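Long-range contact in HIAXHD3 (Humicola insolens, PDB 3ZXK), which is a family 43 glycoside hydrolase, an exo-acting arabinofuranosidase that removes arabinose side chains and has been engineered to gain endo-xylanase activity: residues 208-214 with 246-250. Residues are numbered along the deposited sequence; the frame is centred on the assembly and turned at random.
Sequences TRPADAE and FAHQG. With AHR (alpha-L-arabinofuranose), chain C.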
loop_
_atom_site.group_PDB
_atom_site.type_symbol
_atom_site.label_atom_id
_atom_site.label_comp_id
_atom_site.label_asym_id
_atom_site.label_seq_id
_atom_site.Cartn_x
_atom_site.Cartn_y
_atom_site.Cartn_z
ATOM N N THR A 208 -6.169 8.441 16.188
ATOM C CA THR A 208 -7.473 7.948 15.773
ATOM C C THR A 208 -8.116 7.134 16.874
ATOM O O THR A 208 -7.424 6.400 17.601
ATOM C CB THR A 208 -7.404 7.112 14.460
ATOM O OG1 THR A 208 -8.727 6.755 14.011
ATOM C CG2 THR A 208 -6.613 5.822 14.637
ATOM N N ARG A 209 -9.446 7.243 16.959
ATOM C CA ARG A 209 -10.252 6.267 17.674
ATOM C C ARG A 209 -10.793 5.284 16.613
ATOM O O ARG A 209 -11.650 5.652 15.794
ATOM C CB ARG A 209 -11.392 6.946 18.426
ATOM C CG ARG A 209 -12.230 5.917 19.176
ATOM C CD ARG A 209 -13.493 6.508 19.762
ATOM N NE ARG A 209 -14.450 6.928 18.734
ATOM C CZ ARG A 209 -15.586 7.558 19.006
ATOM N NH1 ARG A 209 -15.901 7.822 20.267
ATOM N NH2 ARG A 209 -16.407 7.913 18.027
ATOM N N PRO A 210 -10.251 4.057 16.575
ATOM C CA PRO A 210 -10.654 3.169 15.487
ATOM C C PRO A 210 -12.155 2.885 15.524
ATOM O O PRO A 210 -12.666 2.594 16.599
ATOM C CB PRO A 210 -9.915 1.859 15.798
ATOM C CG PRO A 210 -8.787 2.239 16.659
ATOM C CD PRO A 210 -9.186 3.476 17.411
ATOM N N ALA A 211 -12.859 2.987 14.395
ATOM C CA ALA A 211 -12.335 3.428 13.090
ATOM C C ALA A 211 -13.098 4.645 12.609
ATOM O O ALA A 211 -13.340 4.794 11.407
ATOM C CB ALA A 211 -12.460 2.327 12.055
ATOM N N ASP A 212 -13.519 5.509 13.521
ATOM C CA ASP A 212 -14.499 6.517 13.137
ATOM C C ASP A 212 -14.184 7.947 13.557
ATOM O O ASP A 212 -14.968 8.839 13.248
ATOM C CB ASP A 212 -15.899 6.111 13.645
ATOM C CG ASP A 212 -15.995 6.058 15.164
ATOM O OD1 ASP A 212 -14.964 6.135 15.873
ATOM O OD2 ASP A 212 -17.140 5.954 15.660
ATOM N N ALA A 213 -13.067 8.168 14.243
ATOM C CA ALA A 213 -12.754 9.511 14.750
ATOM C C ALA A 213 -11.282 9.783 14.734
ATOM O O ALA A 213 -10.471 8.846 14.787
ATOM C CB ALA A 213 -13.310 9.763 16.176
ATOM N N GLU A 214 -10.953 11.068 14.639
ATOM C CA GLU A 214 -9.586 11.559 14.783
ATOM C C GLU A 214 -9.594 12.657 15.856
ATOM O O GLU A 214 -10.465 13.529 15.825
ATOM C CB GLU A 214 -9.073 12.126 13.470
ATOM C CG GLU A 214 -7.581 12.473 13.489
ATOM C CD GLU A 214 -6.680 11.237 13.307
ATOM O OE1 GLU A 214 -7.206 10.112 13.176
ATOM O OE2 GLU A 214 -5.438 11.389 13.318
ATOM N N PHE A 246 -15.643 5.645 7.625
ATOM C CA PHE A 246 -15.427 7.030 7.987
ATOM C C PHE A 246 -14.009 7.447 7.730
ATOM O O PHE A 246 -13.071 6.656 7.922
ATOM C CB PHE A 246 -15.660 7.221 9.485
ATOM C CG PHE A 246 -17.046 6.935 9.908
ATOM C CD1 PHE A 246 -18.032 7.905 9.744
ATOM C CD2 PHE A 246 -17.395 5.687 10.416
ATOM C CE1 PHE A 246 -19.353 7.644 10.109
ATOM C CE2 PHE A 246 -18.713 5.428 10.805
ATOM C CZ PHE A 246 -19.691 6.406 10.637
ATOM N N ALA A 247 -13.865 8.693 7.293
ATOM C CA ALA A 247 -12.562 9.362 7.195
ATOM C C ALA A 247 -11.910 9.409 8.560
ATOM O O ALA A 247 -12.510 9.897 9.524
ATOM C CB ALA A 247 -12.746 10.779 6.634
ATOM N N HIS A 248 -10.695 8.847 8.654
ATOM C CA HIS A 248 -9.974 8.850 9.933
ATOM C C HIS A 248 -8.523 8.565 9.733
ATOM O O HIS A 248 -8.098 8.219 8.610
ATOM C CB HIS A 248 -10.614 7.838 10.898
ATOM C CG HIS A 248 -10.420 6.393 10.506
ATOM N ND1 HIS A 248 -10.982 5.834 9.403
ATOM C CD2 HIS A 248 -9.684 5.390 11.113
ATOM C CE1 HIS A 248 -10.606 4.538 9.322
ATOM N NE2 HIS A 248 -9.835 4.264 10.377
ATOM N N GLN A 249 -7.751 8.685 10.823
ATOM C CA GLN A 249 -6.318 8.417 10.830
ATOM C C GLN A 249 -5.616 9.388 9.841
ATOM O O GLN A 249 -6.087 10.525 9.640
ATOM C CB GLN A 249 -6.028 6.925 10.610
ATOM C CG GLN A 249 -4.810 6.456 11.390
ATOM C CD GLN A 249 -4.678 4.947 11.437
ATOM O OE1 GLN A 249 -5.681 4.215 11.353
ATOM N NE2 GLN A 249 -3.421 4.461 11.559
ATOM N N GLY A 250 -4.490 9.017 9.246
ATOM C CA GLY A 250 -3.835 9.976 8.339
ATOM C C GLY A 250 -3.060 11.041 9.108
ATOM O O GLY A 250 -2.668 10.842 10.266
HETATM O O5 AHR C . -12.558 -0.363 9.792
HETATM C C5 AHR C . -11.431 -1.124 9.315
HETATM C C4 AHR C . -10.128 -0.738 10.023
HETATM O O4 AHR C . -10.239 -0.948 11.429
HETATM C C3 AHR C . -9.705 0.726 9.947
HETATM O O3 AHR C . -9.043 1.052 8.734
HETATM C C2 AHR C . -8.756 0.901 11.102
HETATM O O2 AHR C . -8.854 2.215 11.683
HETATM C C1 AHR C . -9.252 -0.136 12.090
HETATM O O HOH W 1 -14.360 3.591 9.124
HETATM O O HOH W 2 -14.910 10.529 10.940
#
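The imidazole of H248 lies against the hairpin loop 208-214, with the carbonyl oxygen of A211 above the ring centre, 3.2 Å from its plane. At the ring edge T208 OG1 meets H248 CD2 in plane at 3.3 Å, and H248 NE2 is hydrogen-bonded to O2 of the arabinofuranose at 2.6 Å. A211 CB borders the same sugar, 3.5 Å from its O5, so both segments line this end of the glycan pocket. H248 chi1 (69°) and an in-plane bond from ND1 to F246 O, 2.7 Å long, set the ring's rotation. An alanine in place of H248 would probably leave the sugar O2 without this partner and the A211 carbonyl without the ring beneath it. Flanking H248 on one side, D212 CB packs on F246 CD2 at 3.6 Å; on the other, T208 CG2 touches Q249 CG. A kink at the second torsion of E214 (79°) brings OE1 to Q249 N in a weak bond of 2.8 Å.

An outer layer of bonds shapes the 208-214 turn. T208 OG1 donates to A213 O, which also accepts from R209 N. A classic beta bulge sets D212 and A213 opposite R209, whose carbonyl accepts from both their N-H groups. R209 and D212 form a salt bridge, and D212 OD2 has a second one to R236. One water joins A211 O to F246 N, another D212 O to A247 O.

The bulged turn links strands 202-209 and 213-219 of one blade of the family 43 five-bladed beta-propeller; 246-250 leads into strand 250-254 of the next, where F265 on strand 260-267 meets the H248 ring.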